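Local coordinates for protein SnoK (Streptomyces nogalater, PDB 5EPA) that acts as a non-heme iron, 2-oxoglutarate-dependent carbocyclase in the biosynthesis of the polyketide nogalamycin, at residues I119-P124 / D230-A235. Numbering follows the deposited sequence.
Sequences ILVKEP and DSVRMA. With AKG (2-oxoglutaric acid), chain H.
Arg233 runs extended from the backbone (CG trans to N, chi1 -178°) and then bends at chi3 (92°), which turns its guanidinium back over the neighbouring strand beside Lys122. The Lys122 chain runs straight as far as CE and lies alongside, pointing the same way, with CG above the centre of one guanidinium face, 3.9 Å from the plane; its CE comes 3.4 Å from Arg233 NH1. Only the last torsion of the lysine bends, and NZ is held by Gln77 O and Thr130 OG1. At the guanidinium edge, Arg233 NH2 gives an almost straight bond to Leu120 O (3.2 Å, 178° at the hydrogen). The oxygen lies in the guanidinium plane, but the donor stands above the carbonyl plane, off its lone pairs; Ala235 N reaches the same oxygen from the opposite face at 2.9 Å, so two donors grip Leu120 O. Strands 112-122 and 233-242 are antiparallel neighbours in the major sheet of the double-stranded beta-helix, the cupin-type core of the PhyH family, and Leu120, Lys122 and Arg233 line its 2-oxoglutarate pocket, with Ala235 on the same face against Trp151. There Arg233 NH2 bonds cosubstrate O3 at 2.6 Å and NH1 bonds O4 at 3.1 Å, pairing with the carboxylate at the end away from the iron, while Leu120 CD1 lies 3.9 Å from O3. On the other face Val121 CG2 meets Met234 CE, and the methionine carries on to Cys57 and Leu61 of helix 47-64. Beyond the paired strands, Pro124 CB rests on the Asp230-Ser231 peptide, 3.8 Å from Ser231 N.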
loop_
_atom_site.group_PDB
_atom_site.type_symbol
_atom_site.label_atom_id
_atom_site.label_comp_id
_atom_site.label_asym_id
_atom_site.label_seq_id
_atom_site.Cartn_x
_atom_site.Cartn_y
_atom_site.Cartn_z
ATOM N N ILE A 119 -8.499 3.220 -2.230
ATOM C CA ILE A 119 -8.717 4.443 -1.505
ATOM C C ILE A 119 -8.733 4.059 -0.035
ATOM O O ILE A 119 -9.417 3.109 0.362
ATOM C CB ILE A 119 -10.022 5.074 -1.913
ATOM C CG1 ILE A 119 -9.913 5.680 -3.316
ATOM C CG2 ILE A 119 -10.386 6.181 -0.936
ATOM C CD1 ILE A 119 -11.271 5.912 -3.960
ATOM N N LEU A 120 -7.945 4.762 0.783
ATOM C CA LEU A 120 -7.731 4.358 2.206
ATOM C C LEU A 120 -7.986 5.510 3.165
ATOM O O LEU A 120 -7.138 6.395 3.359
ATOM C CB LEU A 120 -6.303 3.842 2.410
ATOM C CG LEU A 120 -5.911 2.616 1.581
ATOM C CD1 LEU A 120 -4.382 2.574 1.510
ATOM C CD2 LEU A 120 -6.483 1.324 2.130
ATOM N N VAL A 121 -9.180 5.503 3.746
ATOM C CA VAL A 121 -9.693 6.654 4.520
ATOM C C VAL A 121 -9.802 6.293 5.978
ATOM O O VAL A 121 -10.273 5.193 6.309
ATOM C CB VAL A 121 -11.087 7.090 4.014
ATOM C CG1 VAL A 121 -11.789 8.000 5.003
ATOM C CG2 VAL A 121 -10.963 7.837 2.699
ATOM N N LYS A 122 -9.365 7.195 6.849
ATOM C CA LYS A 122 -9.629 7.051 8.291
ATOM C C LYS A 122 -10.389 8.271 8.811
ATOM O O LYS A 122 -9.855 9.358 8.783
ATOM C CB LYS A 122 -8.339 6.866 9.124
ATOM C CG LYS A 122 -7.723 5.462 9.081
ATOM C CD LYS A 122 -6.560 5.358 10.076
ATOM C CE LYS A 122 -5.806 4.020 10.009
ATOM N NZ LYS A 122 -6.430 2.985 10.858
ATOM N N GLU A 123 -11.600 8.063 9.305
ATOM C CA GLU A 123 -12.379 9.138 9.849
ATOM C C GLU A 123 -11.889 9.444 11.259
ATOM O O GLU A 123 -11.494 8.529 11.986
ATOM C CB GLU A 123 -13.851 8.762 9.910
ATOM C CG GLU A 123 -14.526 8.569 8.557
ATOM C CD GLU A 123 -14.786 9.878 7.773
ATOM O OE1 GLU A 123 -14.869 10.986 8.403
ATOM O OE2 GLU A 123 -14.925 9.781 6.493
ATOM N N PRO A 124 -11.922 10.729 11.648
ATOM C CA PRO A 124 -11.436 11.152 12.960
ATOM C C PRO A 124 -12.314 10.662 14.087
ATOM O O PRO A 124 -13.528 10.710 13.988
ATOM C CB PRO A 124 -11.488 12.674 12.883
ATOM C CG PRO A 124 -12.536 12.985 11.829
ATOM C CD PRO A 124 -12.455 11.851 10.851
ATOM N N ASP A 230 -8.845 15.825 14.338
ATOM C CA ASP A 230 -10.138 16.399 14.036
ATOM C C ASP A 230 -10.453 16.341 12.539
ATOM O O ASP A 230 -11.480 16.857 12.090
ATOM C CB ASP A 230 -10.176 17.839 14.539
ATOM C CG ASP A 230 -10.287 17.912 16.074
ATOM O OD1 ASP A 230 -11.286 17.397 16.620
ATOM O OD2 ASP A 230 -9.405 18.519 16.730
ATOM N N SER A 231 -9.563 15.727 11.761
ATOM C CA SER A 231 -9.682 15.755 10.297
ATOM C C SER A 231 -9.540 14.380 9.688
ATOM O O SER A 231 -8.740 13.558 10.150
ATOM C CB SER A 231 -8.587 16.635 9.706
ATOM O OG SER A 231 -8.796 17.939 10.106
ATOM N N VAL A 232 -10.261 14.181 8.599
ATOM C CA VAL A 232 -10.194 12.972 7.844
ATOM C C VAL A 232 -8.759 12.728 7.358
ATOM O O VAL A 232 -8.072 13.643 6.941
ATOM C CB VAL A 232 -11.146 13.042 6.600
ATOM C CG1 VAL A 232 -10.961 11.785 5.764
ATOM C CG2 VAL A 232 -12.605 13.123 6.994
ATOM N N ARG A 233 -8.350 11.480 7.351
ATOM C CA ARG A 233 -7.107 11.082 6.649
ATOM C C ARG A 233 -7.430 10.354 5.370
ATOM O O ARG A 233 -8.202 9.400 5.385
ATOM C CB ARG A 233 -6.286 10.102 7.487
ATOM C CG ARG A 233 -5.000 9.730 6.814
ATOM C CD ARG A 233 -4.486 8.380 7.276
ATOM N NE ARG A 233 -4.975 7.340 6.409
ATOM C CZ ARG A 233 -4.739 6.038 6.542
ATOM N NH1 ARG A 233 -4.002 5.515 7.537
ATOM N NH2 ARG A 233 -5.288 5.236 5.650
ATOM N N MET A 234 -6.816 10.743 4.266
ATOM C CA MET A 234 -6.980 9.967 3.032
ATOM C C MET A 234 -5.639 9.673 2.431
ATOM O O MET A 234 -4.887 10.580 2.103
ATOM C CB MET A 234 -7.851 10.671 1.985
ATOM C CG MET A 234 -7.998 9.821 0.722
ATOM S SD MET A 234 -8.858 10.532 -0.724
ATOM C CE MET A 234 -10.478 10.821 -0.036
ATOM N N ALA A 235 -5.369 8.385 2.237
ATOM C CA ALA A 235 -4.274 7.977 1.385
ATOM C C ALA A 235 -4.796 7.151 0.202
ATOM O O ALA A 235 -5.945 6.689 0.200
ATOM C CB ALA A 235 -3.254 7.175 2.175
HETATM C C1 AKG H . -0.938 -0.653 3.029
HETATM O O1 AKG H . -0.862 0.328 2.248
HETATM O O2 AKG H . -0.460 -1.802 2.829
HETATM C C2 AKG H . -1.662 -0.517 4.291
HETATM O O5 AKG H . -1.664 -1.529 4.976
HETATM C C3 AKG H . -2.330 0.778 4.676
HETATM C C4 AKG H . -3.233 0.742 5.912
HETATM C C5 AKG H . -3.784 2.148 6.215
HETATM O O3 AKG H . -3.870 3.042 5.312
HETATM O O4 AKG H . -4.157 2.427 7.357
#